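Local coordinates for endosialidase (Enterobacteria phage phi92, PDB 4HIZ), which hydrolyses internal alpha-2,8 and alpha-2,9 linkages of sialic acid polymers, probably serving the phage to degrade capsular polysialic acid on its bacterial host, at residues P100-E105 against L112-V117; S198-I203 against T240-L245; L388-N393 against V448-V453. All coordinates share one frame; numbering follows the deposited sequence. Where two conformers were deposited one is given.

How the contacts relate
All three contacts lie in the catalytic beta-propeller part of the chain and follow one another in series, with none enclosing or crossing another. Contact 1 comes first and closes a short loop, the connection of a hairpin between strands 96-104 and 113-119, near the centre of the chain. Contact 2 closes a longer loop that holds strands 215-219 and 230-237; it belongs to a separate sheet inserted between strands 172-181 and 272-275, near bound sialic acid. Contact 3 closes the longest loop, 54 residues between its segments, and joins two sheets. Between centres, contact 1 lies about 38 Å from contact 2 and about 34 Å from contact 3.

Contact 1: residues P100-E105 against L112-V117; sequences PFMAGE and LHVAWV
The F101 ring lies with one face against A115. The CB of A115 sits toward the rim, 4.2 Å from the centroid of the F101 ring, in a CH-pi contact. Chi1 of 67° places F101 CG between its own backbone N and carbonyl carbon, and the ring then reaches across to the partner strand. V117 N meets the ring edge in its plane, and F101 CE1 also touches V117 CG1 at 4.0 Å. These strands, 96-104 and 113-119, form an antiparallel beta hairpin in a sheet of the catalytic propeller. Its F101-A115 and A103-H113 pairs are hydrogen-bonded in both directions; F101 N to A115 O is 2.9 Å. On the face of P100, M102, V114 and W116, the M102 side chain crosses L112 at a slant. M102 CB is 3.8 Å from L112 CD1. V114 runs beside M102 and points the same way, with its CG2 4.2 Å from M102 CG. At the other end, P100 CB meets W116 CB at 4.2 Å. The W116 indole turns away from the partner strand, and its NE1 is hydrogen-bonded to E130 OE1. H113 ND1 is hydrogen-bonded to T133 O, and the H113 ring meets H578 of a second subunit.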
loop_
_atom_site.group_PDB
_atom_site.type_symbol
_atom_site.label_atom_id
_atom_site.label_comp_id
_atom_site.label_asym_id
_atom_site.label_seq_id
_atom_site.Cartn_x
_atom_site.Cartn_y
_atom_site.Cartn_z
ATOM N N PRO A 100 -11.617 -1.998 18.354
ATOM C CA PRO A 100 -12.255 -0.721 18.071
ATOM C C PRO A 100 -11.456 0.401 18.728
ATOM O O PRO A 100 -10.756 0.169 19.720
ATOM C CB PRO A 100 -13.634 -0.844 18.764
ATOM C CG PRO A 100 -13.794 -2.358 19.018
ATOM C CD PRO A 100 -12.371 -2.779 19.346
ATOM N N PHE A 101 -11.522 1.585 18.131
ATOM C CA PHE A 101 -10.705 2.734 18.578
ATOM C C PHE A 101 -11.336 3.977 17.956
ATOM O O PHE A 101 -12.442 3.897 17.386
ATOM C CB PHE A 101 -9.232 2.555 18.124
ATOM C CG PHE A 101 -9.031 2.609 16.629
ATOM C CD1 PHE A 101 -9.314 1.473 15.808
ATOM C CD2 PHE A 101 -8.514 3.759 16.036
ATOM C CE1 PHE A 101 -9.095 1.517 14.420
ATOM C CE2 PHE A 101 -8.290 3.830 14.645
ATOM C CZ PHE A 101 -8.578 2.700 13.830
ATOM N N MET A 102 -10.723 5.150 18.113
ATOM C CA MET A 102 -11.231 6.332 17.439
ATOM C C MET A 102 -10.111 6.903 16.546
ATOM O O MET A 102 -8.939 6.952 16.964
ATOM C CB MET A 102 -11.716 7.372 18.487
ATOM C CG MET A 102 -13.057 6.843 19.156
ATOM S SD MET A 102 -13.540 8.020 20.452
ATOM C CE MET A 102 -12.446 7.577 21.787
ATOM N N ALA A 103 -10.488 7.235 15.313
ATOM C CA ALA A 103 -9.581 7.788 14.306
ATOM C C ALA A 103 -9.950 9.246 14.138
ATOM O O ALA A 103 -11.017 9.568 13.612
ATOM C CB ALA A 103 -9.779 7.036 12.964
ATOM N N GLY A 104 -9.075 10.138 14.577
ATOM C CA GLY A 104 -9.387 11.567 14.500
ATOM C C GLY A 104 -8.122 12.372 14.261
ATOM O O GLY A 104 -7.255 11.957 13.456
ATOM N N GLU A 105 -7.986 13.498 14.948
ATOM C CA GLU A 105 -6.838 14.360 14.704
ATOM C C GLU A 105 -6.216 14.897 16.005
ATOM O O GLU A 105 -5.131 15.461 15.986
ATOM C CB GLU A 105 -7.225 15.546 13.817
ATOM C CG GLU A 105 -8.150 16.551 14.592
ATOM C CD GLU A 105 -8.694 17.674 13.712
ATOM O OE1 GLU A 105 -8.962 17.409 12.508
ATOM O OE2 GLU A 105 -8.857 18.821 14.238
ATOM N N LEU A 112 -13.624 13.132 13.852
ATOM C CA LEU A 112 -13.349 11.805 14.400
ATOM C C LEU A 112 -14.400 10.744 13.983
ATOM O O LEU A 112 -15.603 11.024 13.955
ATOM C CB LEU A 112 -13.280 11.908 15.937
ATOM C CG LEU A 112 -13.004 10.653 16.758
ATOM C CD1 LEU A 112 -12.285 11.083 18.039
ATOM C CD2 LEU A 112 -14.317 9.927 17.128
ATOM N N HIS A 113 -13.940 9.523 13.676
ATOM C CA HIS A 113 -14.824 8.355 13.543
ATOM C C HIS A 113 -14.546 7.327 14.625
ATOM O O HIS A 113 -13.371 7.058 14.943
ATOM C CB HIS A 113 -14.546 7.647 12.174
ATOM C CG HIS A 113 -14.994 8.427 10.988
ATOM N ND1 HIS A 113 -16.291 8.395 10.516
ATOM C CD2 HIS A 113 -14.306 9.237 10.143
ATOM C CE1 HIS A 113 -16.382 9.134 9.420
ATOM N NE2 HIS A 113 -15.194 9.657 9.172
ATOM N N VAL A 114 -15.600 6.693 15.170
ATOM C CA VAL A 114 -15.398 5.442 15.903
ATOM C C VAL A 114 -15.121 4.380 14.840
ATOM O O VAL A 114 -15.782 4.369 13.821
ATOM C CB VAL A 114 -16.651 5.099 16.725
ATOM C CG1 VAL A 114 -16.436 3.790 17.494
ATOM C CG2 VAL A 114 -16.944 6.274 17.707
ATOM N N ALA A 115 -14.119 3.541 15.053
ATOM C CA ALA A 115 -13.671 2.645 13.969
ATOM C C ALA A 115 -13.210 1.340 14.555
ATOM O O ALA A 115 -13.109 1.198 15.759
ATOM C CB ALA A 115 -12.462 3.340 13.278
ATOM N N TRP A 116 -12.877 0.365 13.718
ATOM C CA TRP A 116 -12.112 -0.761 14.246
ATOM C C TRP A 116 -11.149 -1.269 13.197
ATOM O O TRP A 116 -11.290 -0.962 12.003
ATOM C CB TRP A 116 -12.999 -1.915 14.759
ATOM C CG TRP A 116 -13.962 -2.591 13.755
ATOM C CD1 TRP A 116 -13.774 -2.819 12.401
ATOM C CD2 TRP A 116 -15.230 -3.164 14.086
ATOM N NE1 TRP A 116 -14.864 -3.498 11.874
ATOM C CE2 TRP A 116 -15.787 -3.690 12.888
ATOM C CE3 TRP A 116 -15.965 -3.245 15.280
ATOM C CZ2 TRP A 116 -17.033 -4.318 12.866
ATOM C CZ3 TRP A 116 -17.212 -3.874 15.255
ATOM C CH2 TRP A 116 -17.731 -4.388 14.058
ATOM N N VAL A 117 -10.147 -1.985 13.678
ATOM C CA VAL A 117 -9.393 -2.907 12.807
ATOM C C VAL A 117 -9.558 -4.307 13.380
ATOM O O VAL A 117 -9.916 -4.479 14.571
ATOM C CB VAL A 117 -7.862 -2.556 12.664
ATOM C CG1 VAL A 117 -7.683 -1.207 11.915
ATOM C CG2 VAL A 117 -7.176 -2.528 14.058
#

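Contact 2: residues S198-I203 against T240-L245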
loop_
_atom_site.group_PDB
_atom_site.type_symbol
_atom_site.label_atom_id
_atom_site.label_comp_id
_atom_site.label_asym_id
_atom_site.label_seq_id
_atom_site.Cartn_x
_atom_site.Cartn_y
_atom_site.Cartn_z
ATOM N N SER A 198 -50.315 -19.168 4.079
ATOM C CA SER A 198 -49.689 -18.110 4.879
ATOM C C SER A 198 -48.515 -17.444 4.178
ATOM O O SER A 198 -47.791 -18.087 3.422
ATOM C CB SER A 198 -49.174 -18.698 6.191
ATOM O OG SER A 198 -48.618 -17.677 7.019
ATOM N N THR A 199 -48.293 -16.170 4.470
ATOM C CA THR A 199 -47.052 -15.516 4.046
ATOM C C THR A 199 -46.059 -15.400 5.195
ATOM O O THR A 199 -45.086 -14.675 5.090
ATOM C CB THR A 199 -47.297 -14.094 3.526
ATOM O OG1 THR A 199 -47.928 -13.308 4.556
ATOM C CG2 THR A 199 -48.165 -14.107 2.267
ATOM N N THR A 200 -46.296 -16.091 6.301
ATOM C CA THR A 200 -45.361 -16.027 7.429
ATOM C C THR A 200 -44.579 -17.322 7.518
ATOM O O THR A 200 -45.177 -18.389 7.624
ATOM C CB THR A 200 -46.113 -15.873 8.747
ATOM O OG1 THR A 200 -46.927 -14.706 8.677
ATOM C CG2 THR A 200 -45.148 -15.746 9.914
ATOM N N ALA A 201 -43.254 -17.243 7.488
ATOM C CA ALA A 201 -42.437 -18.431 7.738
ATOM C C ALA A 201 -41.869 -18.294 9.142
ATOM O O ALA A 201 -41.334 -17.247 9.495
ATOM C CB ALA A 201 -41.293 -18.553 6.695
ATOM N N THR A 202 -41.991 -19.340 9.946
ATOM C CA THR A 202 -41.432 -19.329 11.292
ATOM C C THR A 202 -40.088 -20.027 11.277
ATOM O O THR A 202 -39.973 -21.130 10.739
ATOM C CB THR A 202 -42.414 -20.023 12.249
ATOM O OG1 THR A 202 -43.641 -19.292 12.216
ATOM C CG2 THR A 202 -41.855 -20.048 13.662
ATOM N N ILE A 203 -39.075 -19.361 11.832
ATOM C CA ILE A 203 -37.722 -19.866 11.827
ATOM C C ILE A 203 -37.227 -20.095 13.239
ATOM O O ILE A 203 -37.164 -19.164 14.043
ATOM C CB ILE A 203 -36.777 -18.830 11.212
ATOM C CG1 ILE A 203 -37.387 -18.169 9.951
ATOM C CG2 ILE A 203 -35.383 -19.438 11.015
ATOM C CD1 ILE A 203 -37.644 -19.099 8.793
ATOM N N THR A 240 -36.760 -18.090 18.251
ATOM C CA THR A 240 -37.708 -18.158 17.137
ATOM C C THR A 240 -38.041 -16.773 16.589
ATOM O O THR A 240 -38.332 -15.826 17.359
ATOM C CB THR A 240 -39.048 -18.759 17.639
ATOM O OG1 THR A 240 -38.776 -19.861 18.512
ATOM C CG2 THR A 240 -39.902 -19.222 16.466
ATOM N N PHE A 241 -38.045 -16.649 15.268
ATOM C CA PHE A 241 -38.480 -15.403 14.649
ATOM C C PHE A 241 -39.253 -15.710 13.391
ATOM O O PHE A 241 -39.368 -16.867 13.005
ATOM C CB PHE A 241 -37.285 -14.455 14.358
ATOM C CG PHE A 241 -36.281 -14.992 13.347
ATOM C CD1 PHE A 241 -35.285 -15.880 13.747
ATOM C CD2 PHE A 241 -36.338 -14.600 12.006
ATOM C CE1 PHE A 241 -34.340 -16.379 12.829
ATOM C CE2 PHE A 241 -35.392 -15.089 11.062
ATOM C CZ PHE A 241 -34.404 -15.982 11.467
ATOM N N THR A 242 -39.772 -14.683 12.734
ATOM C CA THR A 242 -40.434 -14.930 11.452
ATOM C C THR A 242 -39.890 -14.010 10.360
ATOM O O THR A 242 -39.288 -12.960 10.632
ATOM C CB THR A 242 -41.965 -14.695 11.520
ATOM O OG1 THR A 242 -42.224 -13.290 11.717
ATOM C CG2 THR A 242 -42.629 -15.578 12.634
ATOM N N VAL A 243 -40.159 -14.410 9.126
ATOM C CA VAL A 243 -39.898 -13.592 7.944
ATOM C C VAL A 243 -41.169 -13.634 7.091
ATOM O O VAL A 243 -41.978 -14.592 7.185
ATOM C CB VAL A 243 -38.642 -14.075 7.134
ATOM C CG1 VAL A 243 -37.386 -13.979 8.007
ATOM C CG2 VAL A 243 -38.802 -15.519 6.600
ATOM N N THR A 244 -41.359 -12.612 6.276
ATOM C CA THR A 244 -42.520 -12.567 5.396
ATOM C C THR A 244 -42.188 -12.970 3.959
ATOM O O THR A 244 -41.249 -12.446 3.370
ATOM C CB THR A 244 -43.104 -11.156 5.381
ATOM O OG1 THR A 244 -43.442 -10.785 6.717
ATOM C CG2 THR A 244 -44.377 -11.091 4.529
ATOM N N LEU A 245 -42.977 -13.895 3.404
ATOM C CA LEU A 245 -42.802 -14.413 2.056
ATOM C C LEU A 245 -43.382 -13.462 1.030
ATOM O O LEU A 245 -44.353 -12.766 1.304
ATOM C CB LEU A 245 -43.527 -15.761 1.927
ATOM C CG LEU A 245 -43.160 -16.851 2.936
ATOM C CD1 LEU A 245 -43.929 -18.143 2.629
ATOM C CD2 LEU A 245 -41.662 -17.119 2.918
#
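Strands 200-204 and 240-244 run antiparallel, their short segments at 152°, with A201-V243 and I203-F241 as hydrogen-bonded pairs. L245 N extends the pairing past the strand end with a nearly straight bond to T199 O, 2.8 Å long. I203 CB makes a CH-pi contact 3.8 Å from the F241 ring centroid. Both branches of I203 lie over the same ring face, CG1 near CE2 and CG2 near CZ and CE1. On the sheet face of A201, I203, F241 and V243, A201 CB touches V243 CG2 at 3.9 Å. T200, T202, T242 and T244 line the other face, where T200 CG2 is 3.7 Å from T242 CG2. T202 CG2 also meets T240 CG2 at 3.5 Å. T202 and T240 both hold CG2 anti to the backbone N, which directs these methyls at each other. T242 OG1 is hydrogen-bonded to S234 OG, and T240 OG1 to N237 OD1. A201 and L245 touch V226, whose neighbours T224, G225, S227 and G228 line a glycan pocket. The pair lies in an antiparallel sheet inserted in the propeller chain, with strand 192-194 flanking 200-204 and strand 230-237 flanking 240-244.

Contact 3: residues L388-N393 against V448-V453; sequences LRFPNN and VSLSNV
The end of strand 386-389 and the residues after it run beside the loop 448-453, which has no regular strand and makes a type I beta turn from L450 to V453. No direct hydrogen bond joins the two segments. The contact links two sheets of the catalytic beta-propeller: strand 386-389 is an edge strand of one, and the loop connects strands 435-442 and 456-460 of the next. L450 buries the largest area. Its CD1 sits over the centre of the F390 ring, 3.8 Å from the centroid and only 6° off the ring normal, in a CH-pi contact. The same methyl meets L388 CB at 3.7 Å, so it lies between the ring and the leucine, whose side chain crosses L450 at about a right angle. L388 CD2 reaches on to V448 O at 3.7 Å. V453 approaches F390 differently: its CG2 comes to the ring edge, near the plane, 4.2 Å from F390 CE2. Chi1 of 63° puts the other V453 methyl, CG1, between the backbone N and the carbonyl carbon, and there it packs on P391 CD at 3.7 Å. I441 and C439 of strand 435-442 back this apolar group, L450 touching I441 and V453 touching both. R389 starts off away from the loop, and its guanidinium is hydrogen-bonded to G372 O and E342 O. S449 OG accepts from S451 N in an ST turn on the loop. One water bridges the two backbones, donating to R389 O at 2.8 Å and accepting from L450 N at 2.8 Å.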
loop_
_atom_site.group_PDB
_atom_site.type_symbol
_atom_site.label_atom_id
_atom_site.label_comp_id
_atom_site.label_asym_id
_atom_site.label_seq_id
_atom_site.Cartn_x
_atom_site.Cartn_y
_atom_site.Cartn_z
ATOM N N LEU A 388 -8.812 -3.108 46.991
ATOM C CA LEU A 388 -7.377 -3.193 47.220
ATOM C C LEU A 388 -6.710 -2.023 46.486
ATOM O O LEU A 388 -6.685 -2.001 45.248
ATOM C CB LEU A 388 -6.828 -4.511 46.651
ATOM C CG LEU A 388 -7.187 -5.816 47.379
ATOM C CD1 LEU A 388 -6.792 -7.024 46.531
ATOM C CD2 LEU A 388 -6.474 -5.872 48.730
ATOM N N ARG A 389 -6.173 -1.062 47.225
ATOM C CA ARG A 389 -5.469 0.043 46.585
ATOM C C ARG A 389 -4.106 -0.434 46.089
ATOM O O ARG A 389 -3.368 -1.089 46.830
ATOM C CB ARG A 389 -5.267 1.164 47.618
ATOM C CG ARG A 389 -4.571 2.407 47.052
ATOM C CD ARG A 389 -5.556 3.314 46.352
ATOM N NE ARG A 389 -6.495 3.943 47.297
ATOM C CZ ARG A 389 -7.375 4.868 46.943
ATOM N NH1 ARG A 389 -7.481 5.260 45.670
ATOM N NH2 ARG A 389 -8.168 5.422 47.867
ATOM N N PHE A 390 -3.746 -0.122 44.847
ATOM C CA PHE A 390 -2.348 -0.337 44.463
ATOM C C PHE A 390 -1.469 0.655 45.208
ATOM O O PHE A 390 -1.840 1.813 45.359
ATOM C CB PHE A 390 -2.128 -0.165 42.952
ATOM C CG PHE A 390 -2.660 -1.299 42.116
ATOM C CD1 PHE A 390 -3.977 -1.275 41.657
ATOM C CD2 PHE A 390 -1.823 -2.367 41.761
ATOM C CE1 PHE A 390 -4.480 -2.304 40.879
ATOM C CE2 PHE A 390 -2.321 -3.426 40.952
ATOM C CZ PHE A 390 -3.641 -3.370 40.502
ATOM N N PRO A 391 -0.305 0.206 45.697
ATOM C CA PRO A 391 0.570 1.156 46.394
ATOM C C PRO A 391 1.181 2.147 45.381
ATOM O O PRO A 391 1.177 1.908 44.156
ATOM C CB PRO A 391 1.672 0.251 46.980
ATOM C CG PRO A 391 1.718 -0.918 46.056
ATOM C CD PRO A 391 0.267 -1.150 45.653
ATOM N N ASN A 392 1.648 3.274 45.896
ATOM C CA ASN A 392 2.479 4.185 45.113
ATOM C C ASN A 392 1.755 5.016 44.034
ATOM O O ASN A 392 2.387 5.428 43.062
ATOM C CB ASN A 392 3.697 3.463 44.525
ATOM C CG ASN A 392 4.605 2.883 45.599
ATOM O OD1 ASN A 392 4.986 1.706 45.548
ATOM N ND2 ASN A 392 4.992 3.712 46.543
ATOM N N ASN A 393 0.463 5.295 44.239
ATOM C CA ASN A 393 -0.279 6.293 43.441
ATOM C C ASN A 393 -0.194 6.003 41.934
ATOM O O ASN A 393 0.314 6.821 41.159
ATOM C CB ASN A 393 0.221 7.737 43.709
ATOM C CG ASN A 393 0.187 8.122 45.186
ATOM O OD1 ASN A 393 -0.327 7.383 46.036
ATOM N ND2 ASN A 393 0.720 9.314 45.498
ATOM N N VAL A 448 -4.591 -9.769 50.954
ATOM C CA VAL A 448 -4.839 -8.887 52.080
ATOM C C VAL A 448 -4.421 -7.478 51.701
ATOM O O VAL A 448 -5.041 -6.510 52.120
ATOM C CB VAL A 448 -4.090 -9.359 53.334
ATOM C CG1 VAL A 448 -4.162 -8.318 54.425
ATOM C CG2 VAL A 448 -4.688 -10.673 53.819
ATOM N N SER A 449 -3.392 -7.379 50.863
ATOM C CA SER A 449 -2.804 -6.104 50.497
ATOM C C SER A 449 -2.114 -6.293 49.166
ATOM O O SER A 449 -1.609 -7.375 48.873
ATOM C CB SER A 449 -1.735 -5.745 51.515
ATOM O OG SER A 449 -1.002 -4.629 51.108
ATOM N N LEU A 450 -2.038 -5.221 48.389
ATOM C CA LEU A 450 -1.230 -5.216 47.178
ATOM C C LEU A 450 0.127 -4.549 47.433
ATOM O O LEU A 450 0.814 -4.199 46.477
ATOM C CB LEU A 450 -1.962 -4.460 46.066
ATOM C CG LEU A 450 -3.210 -5.185 45.523
ATOM C CD1 LEU A 450 -3.900 -4.383 44.405
ATOM C CD2 LEU A 450 -2.848 -6.584 44.995
ATOM N N SER A 451 0.526 -4.374 48.697
ATOM C CA SER A 451 1.804 -3.675 48.943
ATOM C C SER A 451 2.980 -4.300 48.201
ATOM O O SER A 451 3.880 -3.589 47.777
ATOM C CB SER A 451 2.125 -3.611 50.431
ATOM O OG SER A 451 2.197 -4.924 50.948
ATOM N N ASN A 452 2.958 -5.612 48.020
ATOM C CA ASN A 452 4.117 -6.215 47.347
ATOM C C ASN A 452 3.869 -6.546 45.885
ATOM O O ASN A 452 4.577 -7.353 45.285
ATOM C CB ASN A 452 4.670 -7.416 48.116
ATOM C CG ASN A 452 5.263 -7.014 49.447
ATOM O OD1 ASN A 452 4.812 -7.463 50.499
ATOM N ND2 ASN A 452 6.269 -6.140 49.415
ATOM N N VAL A 453 2.932 -5.824 45.276
ATOM C CA VAL A 453 2.679 -6.023 43.850
ATOM C C VAL A 453 3.959 -5.889 43.026
ATOM O O VAL A 453 4.786 -4.985 43.265
ATOM C CB VAL A 453 1.551 -5.095 43.300
ATOM C CG1 VAL A 453 1.926 -3.624 43.419
ATOM C CG2 VAL A 453 1.210 -5.469 41.834
HETATM O O HOH W 1 -3.610 -2.966 48.857
#